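Local coordinates for putative HAD-hydrolase YfnB (Bacillus subtilis, PDB 3ED5), which belongs to the YjjG family of HAD-superfamily hydrolases and may act as a 5'-nucleotidase, though its substrate is not established, at residues E68-R73 with L89-Y94. Sequence-based numbering, arbitrary orientation. Where two conformers were deposited one is given.
With FMT (formic acid), chain F; FMT (formic acid), chain B.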
ATOM      1  N   GLU A  68     -14.532  -8.262  -5.034  1.00 32.02           N
ATOM      2  CA  GLU A  68     -15.600  -8.432  -4.033  0.50 32.31           C
ATOM      3  C   GLU A  68     -15.389  -7.461  -2.879  1.00 32.58           C
ATOM      4  O   GLU A  68     -16.341  -6.859  -2.393  1.00 32.32           O
ATOM      5  CB  GLU A  68     -15.691  -9.865  -3.487  0.50 32.59           C
ATOM      6  CG  GLU A  68     -16.680  -9.959  -2.293  0.50 32.84           C
ATOM      7  CD  GLU A  68     -17.019 -11.368  -1.877  0.50 35.15           C
ATOM      8  OE1 GLU A  68     -16.421 -12.308  -2.434  0.50 35.74           O
ATOM      9  OE2 GLU A  68     -17.901 -11.537  -0.991  0.50 36.97           O
ATOM     10  N   VAL A  69     -14.132  -7.297  -2.454  1.00 31.66           N
ATOM     11  CA  VAL A  69     -13.782  -6.333  -1.381  1.00 31.95           C
ATOM     12  C   VAL A  69     -14.304  -4.945  -1.757  1.00 32.03           C
ATOM     13  O   VAL A  69     -15.081  -4.322  -0.990  1.00 31.77           O
ATOM     14  CB  VAL A  69     -12.228  -6.249  -1.148  1.00 32.59           C
ATOM     15  CG1 VAL A  69     -11.860  -5.040  -0.222  1.00 33.09           C
ATOM     16  CG2 VAL A  69     -11.703  -7.562  -0.558  1.00 31.40           C
ATOM     17  N   VAL A  70     -13.908  -4.451  -2.928  1.00 31.33           N
ATOM     18  CA  VAL A  70     -14.149  -3.036  -3.215  1.00 32.28           C
ATOM     19  C   VAL A  70     -15.605  -2.792  -3.592  1.00 32.75           C
ATOM     20  O   VAL A  70     -16.114  -1.707  -3.304  1.00 32.52           O
ATOM     21  CB  VAL A  70     -13.208  -2.406  -4.255  1.00 31.93           C
ATOM     22  CG1 VAL A  70     -11.729  -2.486  -3.741  1.00 33.09           C
ATOM     23  CG2 VAL A  70     -13.400  -3.037  -5.648  1.00 32.85           C
ATOM     24  N   ASN A  71     -16.244  -3.797  -4.204  1.00 32.12           N
ATOM     25  CA  ASN A  71     -17.656  -3.675  -4.646  1.00 34.10           C
ATOM     26  C   ASN A  71     -18.672  -3.998  -3.573  1.00 34.03           C
ATOM     27  O   ASN A  71     -19.892  -3.833  -3.794  1.00 33.38           O
ATOM     28  CB  ASN A  71     -17.902  -4.453  -5.935  1.00 34.30           C
ATOM     29  CG  ASN A  71     -17.159  -3.846  -7.092  1.00 37.27           C
ATOM     30  OD1 ASN A  71     -17.076  -2.627  -7.195  1.00 39.89           O
ATOM     31  ND2 ASN A  71     -16.608  -4.680  -7.968  1.00 40.03           N
ATOM     32  N   THR A  72     -18.205  -4.470  -2.422  1.00 33.14           N
ATOM     33  CA  THR A  72     -19.169  -4.662  -1.331  1.00 34.09           C
ATOM     34  C   THR A  72     -18.993  -3.757  -0.120  1.00 33.07           C
ATOM     35  O   THR A  72     -19.933  -3.631   0.682  1.00 32.79           O
ATOM     36  CB  THR A  72     -19.276  -6.128  -0.867  1.00 34.69           C
ATOM     37  OG1 THR A  72     -18.009  -6.573  -0.406  1.00 35.43           O
ATOM     38  CG2 THR A  72     -19.723  -7.046  -2.013  1.00 36.93           C
ATOM     39  N   ARG A  73     -17.830  -3.140   0.052  1.00 31.77           N
ATOM     40  CA  ARG A  73     -17.558  -2.404   1.296  1.00 30.87           C
ATOM     41  C   ARG A  73     -18.595  -1.286   1.519  1.00 30.89           C
ATOM     42  O   ARG A  73     -19.102  -1.122   2.643  1.00 30.66           O
ATOM     43  CB  ARG A  73     -16.126  -1.848   1.338  1.00 29.60           C
ATOM     44  CG  ARG A  73     -15.795  -0.917   0.159  1.00 30.62           C
ATOM     45  CD  ARG A  73     -14.250  -0.727   0.078  1.00 30.55           C
ATOM     46  NE  ARG A  73     -13.832  -0.009  -1.118  1.00 31.36           N
ATOM     47  CZ  ARG A  73     -12.556   0.312  -1.356  1.00 31.61           C
ATOM     48  NH1 ARG A  73     -11.628   0.036  -0.427  1.00 31.55           N
ATOM     49  NH2 ARG A  73     -12.226   0.956  -2.464  1.00 31.00           N
ATOM     50  N   LEU A  89     -21.670   0.674  -7.887  1.00 33.68           N
ATOM     51  CA  LEU A  89     -21.833   2.064  -8.287  1.00 34.12           C
ATOM     52  C   LEU A  89     -21.140   3.015  -7.281  1.00 33.54           C
ATOM     53  O   LEU A  89     -20.457   3.982  -7.698  1.00 33.09           O
ATOM     54  CB  LEU A  89     -23.331   2.407  -8.496  1.00 35.08           C
ATOM     55  CG  LEU A  89     -23.711   3.881  -8.732  1.00 38.93           C
ATOM     56  CD1 LEU A  89     -23.224   4.412 -10.076  1.00 44.32           C
ATOM     57  CD2 LEU A  89     -25.224   4.062  -8.628  1.00 41.15           C
ATOM     58  N   LEU A  90     -21.269   2.724  -5.979  1.00 32.43           N
ATOM     59  CA  LEU A  90     -20.676   3.585  -4.963  1.00 32.85           C
ATOM     60  C   LEU A  90     -19.154   3.508  -5.062  1.00 33.45           C
ATOM     61  O   LEU A  90     -18.446   4.522  -4.965  1.00 32.17           O
ATOM     62  CB  LEU A  90     -21.162   3.209  -3.554  1.00 32.96           C
ATOM     63  CG  LEU A  90     -22.593   3.618  -3.194  1.00 34.25           C
ATOM     64  CD1 LEU A  90     -23.009   2.763  -2.002  1.00 35.15           C
ATOM     65  CD2 LEU A  90     -22.679   5.110  -2.871  1.00 37.97           C
ATOM     66  N   GLU A  91     -18.668   2.295  -5.316  1.00 32.22           N
ATOM     67  CA  GLU A  91     -17.221   2.085  -5.455  1.00 32.12           C
ATOM     68  C   GLU A  91     -16.677   2.820  -6.685  1.00 32.05           C
ATOM     69  O   GLU A  91     -15.615   3.447  -6.614  1.00 32.27           O
ATOM     70  CB  GLU A  91     -16.921   0.602  -5.515  1.00 30.98           C
ATOM     71  CG  GLU A  91     -15.510   0.216  -6.117  1.00 29.85           C
ATOM     72  CD  GLU A  91     -14.316   0.764  -5.305  1.00 31.92           C
ATOM     73  OE1 GLU A  91     -14.431   1.156  -4.118  1.00 30.90           O
ATOM     74  OE2 GLU A  91     -13.185   0.734  -5.871  1.00 32.88           O
ATOM     75  N   GLN A  92     -17.407   2.772  -7.794  1.00 32.02           N
ATOM     76  CA  GLN A  92     -16.979   3.479  -8.981  1.00 33.60           C
ATOM     77  C   GLN A  92     -16.840   4.988  -8.697  1.00 32.83           C
ATOM     78  O   GLN A  92     -15.870   5.630  -9.137  1.00 31.97           O
ATOM     79  CB  GLN A  92     -17.974   3.171 -10.088  1.00 35.03           C
ATOM     80  CG  GLN A  92     -17.871   3.952 -11.356  1.00 40.30           C
ATOM     81  CD  GLN A  92     -19.060   3.590 -12.266  1.00 47.62           C
ATOM     82  OE1 GLN A  92     -19.069   2.532 -12.899  1.00 51.94           O
ATOM     83  NE2 GLN A  92     -20.084   4.451 -12.294  1.00 48.30           N
ATOM     84  N   LYS A  93     -17.788   5.556  -7.935  1.00 31.89           N
ATOM     85  CA  LYS A  93     -17.712   6.993  -7.592  1.00 32.14           C
ATOM     86  C   LYS A  93     -16.544   7.298  -6.648  1.00 31.74           C
ATOM     87  O   LYS A  93     -15.782   8.249  -6.843  1.00 32.26           O
ATOM     88  CB  LYS A  93     -19.043   7.484  -6.970  1.00 33.45           C
ATOM     89  CG  LYS A  93     -20.185   7.515  -7.959  1.00 34.31           C
ATOM     90  CD  LYS A  93     -21.512   7.731  -7.225  1.00 41.30           C
ATOM     91  CE  LYS A  93     -22.673   7.873  -8.186  1.00 42.94           C
ATOM     92  NZ  LYS A  93     -23.213   9.261  -8.205  1.00 46.30           N
ATOM     93  N   TYR A  94     -16.406   6.472  -5.620  1.00 30.88           N
ATOM     94  CA  TYR A  94     -15.329   6.576  -4.669  1.00 31.34           C
ATOM     95  C   TYR A  94     -13.979   6.487  -5.382  1.00 31.11           C
ATOM     96  O   TYR A  94     -13.039   7.278  -5.104  1.00 31.59           O
ATOM     97  CB  TYR A  94     -15.417   5.386  -3.722  1.00 32.04           C
ATOM     98  CG  TYR A  94     -14.324   5.368  -2.699  1.00 33.48           C
ATOM     99  CD1 TYR A  94     -14.292   6.332  -1.714  1.00 35.67           C
ATOM    100  CD2 TYR A  94     -13.322   4.382  -2.710  1.00 33.34           C
ATOM    101  CE1 TYR A  94     -13.335   6.333  -0.729  1.00 32.96           C
ATOM    102  CE2 TYR A  94     -12.328   4.366  -1.683  1.00 34.19           C
ATOM    103  CZ  TYR A  94     -12.361   5.377  -0.711  1.00 35.24           C
ATOM    104  OH  TYR A  94     -11.471   5.489   0.328  1.00 41.20           O
TER
HETATM  105  C   FMT F 240     -17.698  -8.314  -7.149  1.00 51.85           C
HETATM  106  O1  FMT F 240     -17.617  -7.508  -8.072  1.00 51.60           O
HETATM  107  O2  FMT F 240     -17.135  -9.412  -7.144  1.00 51.87           O
HETATM  108  C   FMT B 236      -8.375   1.017  -2.192  1.00 30.45           C
HETATM  109  O1  FMT B 236      -9.286   1.444  -1.504  1.00 32.05           O
HETATM  110  O2  FMT B 236      -8.550   0.400  -3.228  1.00 29.66           O
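Glu91 OE1 is gripped twice by the guanidinium group of Arg73. The stronger of the two bonds, from Arg73 NH2 to Glu91 OE1, is 2.8 Å long and fairly straight (161° at the hydrogen); it reaches the oxygen on the syn side, clearly tilted out of the carboxylate plane, though almost within that of the guanidinium. A weak bond from Arg73 NE ends on the same oxygen at 3.3 Å, making a forked salt bridge in which the two flat groups are turned 46° against each other. The bend in the Glu91 chain at chi2 (62°) lays its carboxylate against Val70, whose CB lies 3.5 Å from Glu91 CD, while Glu91 CB rests on the carbonyl oxygen of Val70. Glu91 OE2 turns to Arg95 in a second salt bridge, so the carboxylate is shared by two arginines whose NH2 groups lie close together, and probably offsets their like charges. These residues belong to helices 66-80 and 87-98, which run nearly perpendicular here, with local axes 8.0 Å apart, in the helical C1-type cap, inserted after the first strand of the Rossmann-like core, as in related HAD hydrolases. The guanidinium is enclosed from several sides: Val70 CG1 covers one face off-centre, and Tyr94 CE2 lies over the opposite face, 3.5 Å from Arg73 NH2. Along its edge, Arg73 NH1 and NH2 both donate to O1 of a formic acid molecule, at 2.9 Å and 3.1 Å, and NH1 also bonds to Asn52 of helix 42-60. On the flank of the contact, the Asn71 side chain crosses that of Glu91 at about a right angle, with Asn71 OD1 3.4 Å from Glu91 CG, and its ND2 donates to a second formic acid; both molecules probably come from the crystallisation liquor.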